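Local coordinates for farnesyl pyrophosphate synthetase (Staphylococcus aureus, PDB 5H9D), which probably catalyses the chain elongation that yields heptaprenyl diphosphate, as a magnesium-dependent member of the FPP/GGPP synthase family, at residues Glu14-Lys19 with Gln63-Ala68; Leu28-Leu33 with Lys99-Thr104; Leu33-Ser38 with Ile74-Leu79. One frame throughout, in Å; residues are numbered along the deposited sequence.

Contact 1: residues Glu14-Lys19 with Gln63-Ala68; sequences EQRLEK and QTYQVA
R16 lays its guanidinium over the phenol ring of Y65, and this cation-pi pair is the main interaction between the two helical segments. CZ of R16 stands 4.8 Å from the centroid of the Y65 ring, 24° off the ring normal, while NH1 of R16 comes closest, 4.0 Å from CD2 of Y65. The two planes are tilted by 32°, so this is a slanted overlap and not a flush stack; CG of Y65 stands over one face of the guanidinium, displaced toward its rim. Two torsions explain the pose: CG of Y65 is set opposite its own carbonyl carbon (chi1 -77°), and the arginine chain turns at chi3, carrying its charged end across to the ring. Before that bend the aliphatic part of R16 passes the amide of Q66 at about a right angle, with CD of R16 3.9 Å from NE2 of Q66. This is a van der Waals contact; the polar ends have other partners. E62, just ahead in the helix of Y65 and Q66, forms a salt bridge with NH1 of R16 and accepts a hydrogen bond from NE2 of Q66. One carboxylate thereby holds both groups that flank the crossing, while Y65 OH bonds back to E9. The contact joins helix 6-20 to the start of helix 62-85: L17 continues the packing onto V69 and L73, and on another flank V67 meets helix 158-183.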
loop_
_atom_site.group_PDB
_atom_site.type_symbol
_atom_site.label_atom_id
_atom_site.label_comp_id
_atom_site.label_asym_id
_atom_site.label_seq_id
_atom_site.Cartn_x
_atom_site.Cartn_y
_atom_site.Cartn_z
ATOM N N GLU A 14 5.417 17.557 -6.290
ATOM C CA GLU A 14 5.998 16.702 -7.326
ATOM C C GLU A 14 7.531 16.745 -7.347
ATOM O O GLU A 14 8.191 15.781 -7.721
ATOM C CB GLU A 14 5.464 17.148 -8.694
ATOM C CG GLU A 14 5.684 16.159 -9.807
ATOM C CD GLU A 14 4.855 14.911 -9.607
ATOM O OE1 GLU A 14 4.922 14.003 -10.467
ATOM O OE2 GLU A 14 4.130 14.850 -8.585
ATOM N N GLN A 15 8.081 17.897 -6.975
ATOM C CA GLN A 15 9.522 18.119 -6.942
ATOM C C GLN A 15 10.142 17.476 -5.719
ATOM O O GLN A 15 11.292 17.059 -5.753
ATOM C CB GLN A 15 9.789 19.611 -6.974
ATOM C CG GLN A 15 9.813 20.129 -8.380
ATOM C CD GLN A 15 9.679 21.626 -8.466
ATOM O OE1 GLN A 15 10.129 22.367 -7.590
ATOM N NE2 GLN A 15 9.065 22.090 -9.545
ATOM N N ARG A 16 9.347 17.391 -4.655
ATOM C CA ARG A 16 9.712 16.772 -3.396
ATOM C C ARG A 16 9.620 15.253 -3.605
ATOM O O ARG A 16 10.333 14.479 -2.958
ATOM C CB ARG A 16 8.740 17.231 -2.308
ATOM C CG ARG A 16 9.367 18.087 -1.208
ATOM C CD ARG A 16 8.409 19.094 -0.556
ATOM N NE ARG A 16 8.412 20.312 -1.357
ATOM C CZ ARG A 16 8.537 21.548 -0.878
ATOM N NH1 ARG A 16 8.662 21.747 0.428
ATOM N NH2 ARG A 16 8.564 22.580 -1.715
ATOM N N LEU A 17 8.744 14.827 -4.513
ATOM C CA LEU A 17 8.615 13.412 -4.827
ATOM C C LEU A 17 9.796 12.975 -5.668
ATOM O O LEU A 17 10.311 11.874 -5.497
ATOM C CB LEU A 17 7.347 13.124 -5.608
ATOM C CG LEU A 17 6.120 12.792 -4.771
ATOM C CD1 LEU A 17 4.907 12.832 -5.696
ATOM C CD2 LEU A 17 6.278 11.436 -4.082
ATOM N N GLU A 18 10.214 13.834 -6.589
ATOM C CA GLU A 18 11.346 13.537 -7.446
ATOM C C GLU A 18 12.643 13.372 -6.642
ATOM O O GLU A 18 13.489 12.527 -6.981
ATOM C CB GLU A 18 11.508 14.634 -8.497
ATOM C CG GLU A 18 10.566 14.483 -9.680
ATOM C CD GLU A 18 10.521 15.721 -10.565
ATOM O OE1 GLU A 18 11.486 16.511 -10.569
ATOM O OE2 GLU A 18 9.509 15.896 -11.266
ATOM N N LYS A 19 12.822 14.166 -5.588
ATOM C CA LYS A 19 14.034 13.978 -4.806
ATOM C C LYS A 19 13.927 12.680 -3.986
ATOM O O LYS A 19 14.848 11.857 -3.987
ATOM C CB LYS A 19 14.274 15.135 -3.848
ATOM C CG LYS A 19 15.579 14.985 -3.078
ATOM C CD LYS A 19 15.579 15.829 -1.815
ATOM C CE LYS A 19 16.866 15.662 -1.006
ATOM N NZ LYS A 19 16.894 16.611 0.140
ATOM N N GLN A 63 5.510 20.577 6.856
ATOM C CA GLN A 63 4.939 19.370 7.428
ATOM C C GLN A 63 3.772 18.841 6.601
ATOM O O GLN A 63 3.562 17.625 6.540
ATOM C CB GLN A 63 4.467 19.624 8.871
ATOM C CG GLN A 63 3.528 18.536 9.380
ATOM C CD GLN A 63 3.196 18.640 10.843
ATOM O OE1 GLN A 63 2.361 17.901 11.346
ATOM N NE2 GLN A 63 3.858 19.537 11.537
ATOM N N THR A 64 3.006 19.738 5.977
ATOM C CA THR A 64 1.862 19.280 5.195
ATOM C C THR A 64 2.322 18.815 3.817
ATOM O O THR A 64 1.729 17.915 3.243
ATOM C CB THR A 64 0.739 20.362 5.068
ATOM O OG1 THR A 64 1.189 21.411 4.218
ATOM C CG2 THR A 64 0.390 20.979 6.415
ATOM N N TYR A 65 3.389 19.404 3.291
ATOM C CA TYR A 65 3.912 18.965 2.005
ATOM C C TYR A 65 4.521 17.602 2.185
ATOM O O TYR A 65 4.550 16.809 1.239
ATOM C CB TYR A 65 5.012 19.870 1.509
ATOM C CG TYR A 65 4.528 21.150 0.933
ATOM C CD1 TYR A 65 3.725 21.167 -0.200
ATOM C CD2 TYR A 65 4.843 22.354 1.538
ATOM C CE1 TYR A 65 3.238 22.353 -0.714
ATOM C CE2 TYR A 65 4.356 23.556 1.029
ATOM C CZ TYR A 65 3.553 23.545 -0.088
ATOM O OH TYR A 65 3.037 24.731 -0.539
ATOM N N GLN A 66 5.043 17.333 3.385
ATOM C CA GLN A 66 5.659 16.047 3.633
ATOM C C GLN A 66 4.604 14.939 3.739
ATOM O O GLN A 66 4.840 13.797 3.328
ATOM C CB GLN A 66 6.527 16.092 4.892
ATOM C CG GLN A 66 7.808 16.947 4.791
ATOM C CD GLN A 66 8.777 16.473 3.710
ATOM O OE1 GLN A 66 9.116 15.293 3.639
ATOM N NE2 GLN A 66 9.235 17.402 2.872
ATOM N N VAL A 67 3.429 15.253 4.265
ATOM C CA VAL A 67 2.419 14.207 4.355
ATOM C C VAL A 67 1.879 13.954 2.946
ATOM O O VAL A 67 1.529 12.840 2.577
ATOM C CB VAL A 67 1.283 14.592 5.348
ATOM C CG1 VAL A 67 0.292 13.453 5.474
ATOM C CG2 VAL A 67 1.884 14.859 6.704
ATOM N N ALA A 68 1.853 15.003 2.155
ATOM C CA ALA A 68 1.407 14.904 0.767
ATOM C C ALA A 68 2.353 13.971 -0.022
ATOM O O ALA A 68 1.886 13.083 -0.744
ATOM C CB ALA A 68 1.352 16.315 0.138
#

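Contact 2: residues Leu28-Leu33 with Lys99-Thr104; sequences LEQASL and KKWDQT. With PO4 (phosphate ion), chain H.
W101 projects its indole against Q30 and A31 because chi1 of -75° places CG opposite the carbonyl carbon and beside the backbone N, while chi2 of -89° turns the ring plane so that a face of the six-membered ring meets helix 26-38. CB of A31 stands over that face as a CH-pi donor, 4.2 Å from the ring centroid, and CA of A31 also comes close, 3.5 Å from CH2 of W101. Alongside, CB of Q30 lies 3.8 Å from CZ2 of W101. The aliphatic CG of K100 sits on the opposite face, so the two faces of the indole are met near the rim by K100 CG and A31 CB. The far end of K100 makes a weak bond from NZ to O2 of a phosphate ion at 3.3 Å, probably a remnant of the crystallisation liquor. W101 is where the chain leaves helix 97-100; D102 then takes the N-cap position of helix 103-121, its OD2 accepting from the backbone N of T104 at 3.0 Å from above the carboxylate plane. H112 of the subunit 1 chain packs against D102 and T104. With A31 CB over the indole face and Q30 CB touching it obliquely, the two segments meet by CH-pi and van der Waals contact without polar pairing between them.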
loop_
_atom_site.group_PDB
_atom_site.type_symbol
_atom_site.label_atom_id
_atom_site.label_comp_id
_atom_site.label_asym_id
_atom_site.label_seq_id
_atom_site.Cartn_x
_atom_site.Cartn_y
_atom_site.Cartn_z
ATOM N N LEU A 28 15.946 0.924 -9.026
ATOM C CA LEU A 28 14.848 1.390 -8.194
ATOM C C LEU A 28 14.572 2.849 -8.499
ATOM O O LEU A 28 13.428 3.265 -8.426
ATOM C CB LEU A 28 15.169 1.235 -6.708
ATOM C CG LEU A 28 14.529 0.083 -5.933
ATOM C CD1 LEU A 28 14.176 -1.071 -6.874
ATOM C CD2 LEU A 28 15.474 -0.364 -4.851
ATOM N N GLU A 29 15.611 3.616 -8.850
ATOM C CA GLU A 29 15.441 5.027 -9.177
ATOM C C GLU A 29 14.752 5.244 -10.526
ATOM O O GLU A 29 13.880 6.110 -10.657
ATOM C CB GLU A 29 16.783 5.742 -9.193
ATOM C CG GLU A 29 16.639 7.231 -9.300
ATOM C CD GLU A 29 17.895 7.935 -8.902
ATOM O OE1 GLU A 29 18.537 7.451 -7.942
ATOM O OE2 GLU A 29 18.227 8.972 -9.538
ATOM N N GLN A 30 15.170 4.480 -11.527
ATOM C CA GLN A 30 14.574 4.568 -12.844
ATOM C C GLN A 30 13.130 4.065 -12.829
ATOM O O GLN A 30 12.275 4.630 -13.507
ATOM C CB GLN A 30 15.322 3.709 -13.837
ATOM C CG GLN A 30 16.747 4.059 -14.141
ATOM C CD GLN A 30 17.274 3.085 -15.177
ATOM O OE1 GLN A 30 16.868 3.132 -16.357
ATOM N NE2 GLN A 30 18.143 2.162 -14.740
ATOM N N ALA A 31 12.867 2.986 -12.093
ATOM C CA ALA A 31 11.509 2.446 -12.018
ATOM C C ALA A 31 10.565 3.455 -11.348
ATOM O O ALA A 31 9.524 3.806 -11.904
ATOM C CB ALA A 31 11.493 1.115 -11.261
ATOM N N SER A 32 10.923 3.922 -10.162
ATOM C CA SER A 32 10.104 4.895 -9.463
ATOM C C SER A 32 9.831 6.124 -10.339
ATOM O O SER A 32 8.708 6.604 -10.403
ATOM C CB SER A 32 10.797 5.318 -8.164
ATOM O OG SER A 32 10.940 4.213 -7.295
ATOM N N LEU A 33 10.863 6.621 -11.020
ATOM C CA LEU A 33 10.735 7.783 -11.902
ATOM C C LEU A 33 9.902 7.448 -13.151
ATOM O O LEU A 33 9.119 8.273 -13.645
ATOM C CB LEU A 33 12.105 8.276 -12.318
ATOM C CG LEU A 33 12.042 9.499 -13.222
ATOM C CD1 LEU A 33 11.349 10.688 -12.510
ATOM C CD2 LEU A 33 13.436 9.856 -13.644
ATOM N N LYS A 99 6.904 -5.368 -16.296
ATOM C CA LYS A 99 7.137 -5.676 -17.710
ATOM C C LYS A 99 8.318 -4.978 -18.345
ATOM O O LYS A 99 8.881 -5.492 -19.301
ATOM C CB LYS A 99 5.893 -5.403 -18.565
ATOM C CG LYS A 99 4.849 -6.504 -18.472
ATOM C CD LYS A 99 3.968 -6.533 -19.703
ATOM C CE LYS A 99 2.938 -7.640 -19.587
ATOM N NZ LYS A 99 3.609 -8.893 -19.117
ATOM N N LYS A 100 8.695 -3.815 -17.819
ATOM C CA LYS A 100 9.834 -3.069 -18.347
ATOM C C LYS A 100 11.113 -3.687 -17.818
ATOM O O LYS A 100 12.143 -3.589 -18.438
ATOM C CB LYS A 100 9.751 -1.618 -17.906
ATOM C CG LYS A 100 10.440 -0.635 -18.810
ATOM C CD LYS A 100 10.337 0.768 -18.241
ATOM C CE LYS A 100 10.707 1.817 -19.287
ATOM N NZ LYS A 100 11.853 1.390 -20.150
ATOM N N TRP A 101 11.038 -4.318 -16.659
ATOM C CA TRP A 101 12.191 -4.963 -16.043
ATOM C C TRP A 101 11.782 -6.409 -15.739
ATOM O O TRP A 101 11.920 -7.289 -16.579
ATOM C CB TRP A 101 12.591 -4.232 -14.742
ATOM C CG TRP A 101 13.314 -2.903 -14.935
ATOM C CD1 TRP A 101 14.667 -2.713 -15.066
ATOM C CD2 TRP A 101 12.723 -1.591 -14.985
ATOM N NE1 TRP A 101 14.942 -1.379 -15.182
ATOM C CE2 TRP A 101 13.774 -0.667 -15.141
ATOM C CE3 TRP A 101 11.404 -1.112 -14.918
ATOM C CZ2 TRP A 101 13.558 0.704 -15.233
ATOM C CZ3 TRP A 101 11.189 0.266 -15.011
ATOM C CH2 TRP A 101 12.266 1.154 -15.168
ATOM N N ASP A 102 11.295 -6.660 -14.537
ATOM C CA ASP A 102 10.839 -7.983 -14.189
ATOM C C ASP A 102 10.067 -7.976 -12.873
ATOM O O ASP A 102 9.936 -6.941 -12.222
ATOM C CB ASP A 102 12.000 -8.998 -14.149
ATOM C CG ASP A 102 12.960 -8.756 -13.004
ATOM O OD1 ASP A 102 13.804 -7.832 -13.081
ATOM O OD2 ASP A 102 12.861 -9.499 -12.008
ATOM N N GLN A 103 9.558 -9.143 -12.499
ATOM C CA GLN A 103 8.763 -9.287 -11.299
ATOM C C GLN A 103 9.512 -8.985 -10.015
ATOM O O GLN A 103 8.938 -8.374 -9.117
ATOM C CB GLN A 103 8.152 -10.694 -11.240
ATOM C CG GLN A 103 6.988 -10.830 -10.281
ATOM C CD GLN A 103 6.300 -12.206 -10.357
ATOM O OE1 GLN A 103 5.838 -12.637 -11.427
ATOM N NE2 GLN A 103 6.223 -12.894 -9.212
ATOM N N THR A 104 10.778 -9.395 -9.916
ATOM C CA THR A 104 11.554 -9.148 -8.701
ATOM C C THR A 104 11.698 -7.651 -8.511
ATOM O O THR A 104 11.556 -7.132 -7.407
ATOM C CB THR A 104 13.000 -9.735 -8.757
ATOM O OG1 THR A 104 12.978 -11.115 -9.180
ATOM C CG2 THR A 104 13.627 -9.646 -7.381
HETATM P P PO4 H . 9.573 2.568 -22.808
HETATM O O1 PO4 H . 10.224 3.877 -22.551
HETATM O O2 PO4 H . 10.603 1.563 -23.178
HETATM O O3 PO4 H . 8.861 2.122 -21.583
HETATM O O4 PO4 H . 8.599 2.710 -23.921
#

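Contact 3: residues Leu33-Ser38 with Ile74-Leu79; sequences LHLLSS and IHMATL
L35, L36 and M76 form a buried helix-helix contact of apolar side chains between the end of helix 26-38 and the middle of helix 62-85, in the all-helical core of the prenyl synthase fold. M76 is the centre of it. Its side chain sets out toward helix 26-38 and turns at chi3 (82°), which swings the methyl CE onto L36: CE of M76 lies 3.7 Å from CD1 of L36 and equally close to its CB, with SD of M76 4.0 Å from the same CD1. The two chains meet at a slant, the thioether end touching one branch and the base of the leucine. L35 approaches differently. With CG anti to the backbone N (chi1 179°), it reaches across to the root of the methionine, and its CD2 rests 4.1 Å from CB of M76 and 4.0 Å from the backbone O of M76. L35 and M76 thus run past one another in opposite directions. Within the helices, OG of S38 bonds to O of L35 at 3.1 Å, an acceptor also reached by R92, and OG1 of T78 meets O of I74 from the face opposite to that used by T78 N. Around this pair of helices, helix 103-121 packs on M76 and A77 through L113, helix 6-20 covers L36 through L17, and H34 leans on helix 97-100.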
loop_
_atom_site.group_PDB
_atom_site.type_symbol
_atom_site.label_atom_id
_atom_site.label_comp_id
_atom_site.label_asym_id
_atom_site.label_seq_id
_atom_site.Cartn_x
_atom_site.Cartn_y
_atom_site.Cartn_z
ATOM N N LEU A 33 10.863 6.621 -11.020
ATOM C CA LEU A 33 10.735 7.783 -11.902
ATOM C C LEU A 33 9.902 7.448 -13.151
ATOM O O LEU A 33 9.119 8.273 -13.645
ATOM C CB LEU A 33 12.105 8.276 -12.318
ATOM C CG LEU A 33 12.042 9.499 -13.222
ATOM C CD1 LEU A 33 11.349 10.688 -12.510
ATOM C CD2 LEU A 33 13.436 9.856 -13.644
ATOM N N HIS A 34 10.067 6.238 -13.666
ATOM C CA HIS A 34 9.280 5.819 -14.810
ATOM C C HIS A 34 7.798 5.992 -14.450
ATOM O O HIS A 34 7.066 6.664 -15.161
ATOM C CB HIS A 34 9.556 4.356 -15.132
ATOM C CG HIS A 34 8.718 3.811 -16.242
ATOM N ND1 HIS A 34 8.605 4.436 -17.465
ATOM C CD2 HIS A 34 7.982 2.677 -16.325
ATOM C CE1 HIS A 34 7.833 3.707 -18.253
ATOM N NE2 HIS A 34 7.442 2.634 -17.585
ATOM N N LEU A 35 7.374 5.383 -13.339
ATOM C CA LEU A 35 5.995 5.476 -12.857
ATOM C C LEU A 35 5.599 6.901 -12.491
ATOM O O LEU A 35 4.552 7.396 -12.899
ATOM C CB LEU A 35 5.812 4.594 -11.631
ATOM C CG LEU A 35 4.436 4.570 -10.953
ATOM C CD1 LEU A 35 3.392 3.974 -11.900
ATOM C CD2 LEU A 35 4.510 3.748 -9.675
ATOM N N LEU A 36 6.442 7.572 -11.718
ATOM C CA LEU A 36 6.145 8.932 -11.297
ATOM C C LEU A 36 5.857 9.914 -12.438
ATOM O O LEU A 36 4.927 10.708 -12.375
ATOM C CB LEU A 36 7.301 9.460 -10.447
ATOM C CG LEU A 36 7.002 10.848 -9.912
ATOM C CD1 LEU A 36 5.921 10.703 -8.870
ATOM C CD2 LEU A 36 8.241 11.493 -9.353
ATOM N N SER A 37 6.676 9.844 -13.474
ATOM C CA SER A 37 6.574 10.719 -14.642
ATOM C C SER A 37 5.597 10.312 -15.745
ATOM O O SER A 37 5.294 11.135 -16.599
ATOM C CB SER A 37 7.955 10.868 -15.266
ATOM O OG SER A 37 8.456 9.571 -15.568
ATOM N N SER A 38 5.145 9.062 -15.771
ATOM C CA SER A 38 4.202 8.656 -16.802
ATOM C C SER A 38 2.905 9.290 -16.341
ATOM O O SER A 38 1.913 9.346 -17.061
ATOM C CB SER A 38 4.116 7.117 -16.941
ATOM O OG SER A 38 3.712 6.456 -15.759
ATOM N N ILE A 74 2.888 6.050 -0.954
ATOM C CA ILE A 74 2.172 4.851 -0.509
ATOM C C ILE A 74 1.187 4.444 -1.631
ATOM O O ILE A 74 1.018 3.257 -1.945
ATOM C CB ILE A 74 1.389 5.100 0.842
ATOM C CG1 ILE A 74 2.375 5.199 2.011
ATOM C CG2 ILE A 74 0.433 3.937 1.134
ATOM C CD1 ILE A 74 1.859 6.005 3.203
ATOM N N HIS A 75 0.528 5.437 -2.215
ATOM C CA HIS A 75 -0.377 5.204 -3.329
ATOM C C HIS A 75 0.367 4.458 -4.461
ATOM O O HIS A 75 -0.108 3.442 -4.996
ATOM C CB HIS A 75 -0.878 6.548 -3.830
ATOM C CG HIS A 75 -1.750 6.461 -5.037
ATOM N ND1 HIS A 75 -2.699 5.471 -5.201
ATOM C CD2 HIS A 75 -1.835 7.254 -6.131
ATOM C CE1 HIS A 75 -3.330 5.659 -6.346
ATOM N NE2 HIS A 75 -2.824 6.733 -6.929
ATOM N N MET A 76 1.540 4.987 -4.814
ATOM C CA MET A 76 2.416 4.428 -5.841
ATOM C C MET A 76 2.884 3.015 -5.489
ATOM O O MET A 76 2.929 2.129 -6.352
ATOM C CB MET A 76 3.645 5.300 -6.015
ATOM C CG MET A 76 3.414 6.639 -6.635
ATOM S SD MET A 76 4.884 7.717 -6.472
ATOM C CE MET A 76 5.899 7.169 -7.832
ATOM N N ALA A 77 3.265 2.790 -4.239
ATOM C CA ALA A 77 3.687 1.441 -3.888
ATOM C C ALA A 77 2.519 0.503 -4.231
ATOM O O ALA A 77 2.701 -0.550 -4.821
ATOM C CB ALA A 77 4.060 1.344 -2.365
ATOM N N THR A 78 1.313 0.912 -3.872
ATOM C CA THR A 78 0.151 0.108 -4.163
ATOM C C THR A 78 0.021 -0.149 -5.666
ATOM O O THR A 78 -0.140 -1.305 -6.076
ATOM C CB THR A 78 -1.154 0.770 -3.630
ATOM O OG1 THR A 78 -1.119 0.809 -2.200
ATOM C CG2 THR A 78 -2.375 -0.046 -4.057
ATOM N N LEU A 79 0.091 0.904 -6.487
ATOM C CA LEU A 79 -0.002 0.697 -7.937
ATOM C C LEU A 79 1.054 -0.319 -8.431
ATOM O O LEU A 79 0.721 -1.293 -9.114
ATOM C CB LEU A 79 0.165 2.010 -8.715
ATOM C CG LEU A 79 -0.830 3.140 -8.443
ATOM C CD1 LEU A 79 -0.568 4.282 -9.423
ATOM C CD2 LEU A 79 -2.259 2.645 -8.571
#

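In the fold
Along the chain the segments run 14-19, 28-33, 33-38, 63-68, 74-79 and 99-104, so contact 1 interlaces with the other two, while contact 3 is nested within the loop closed by contact 2. Contacts 2 and 3 share L33 and helix 26-38, their centres 10 Å apart; contacts 1 and 3 share helix 62-85, with centres 14 Å apart, and touch where L17 and E18 meet L36. Contacts 1 and 2 are separated by 21 Å between centres. Contacts 1 and 3 set helices 6-20 and 26-38 against helix 62-85, near whose C-terminal end begins the DDxxD motif, which in relatives binds magnesium; contact 2 joins helix 26-38 to the 97-104 turn.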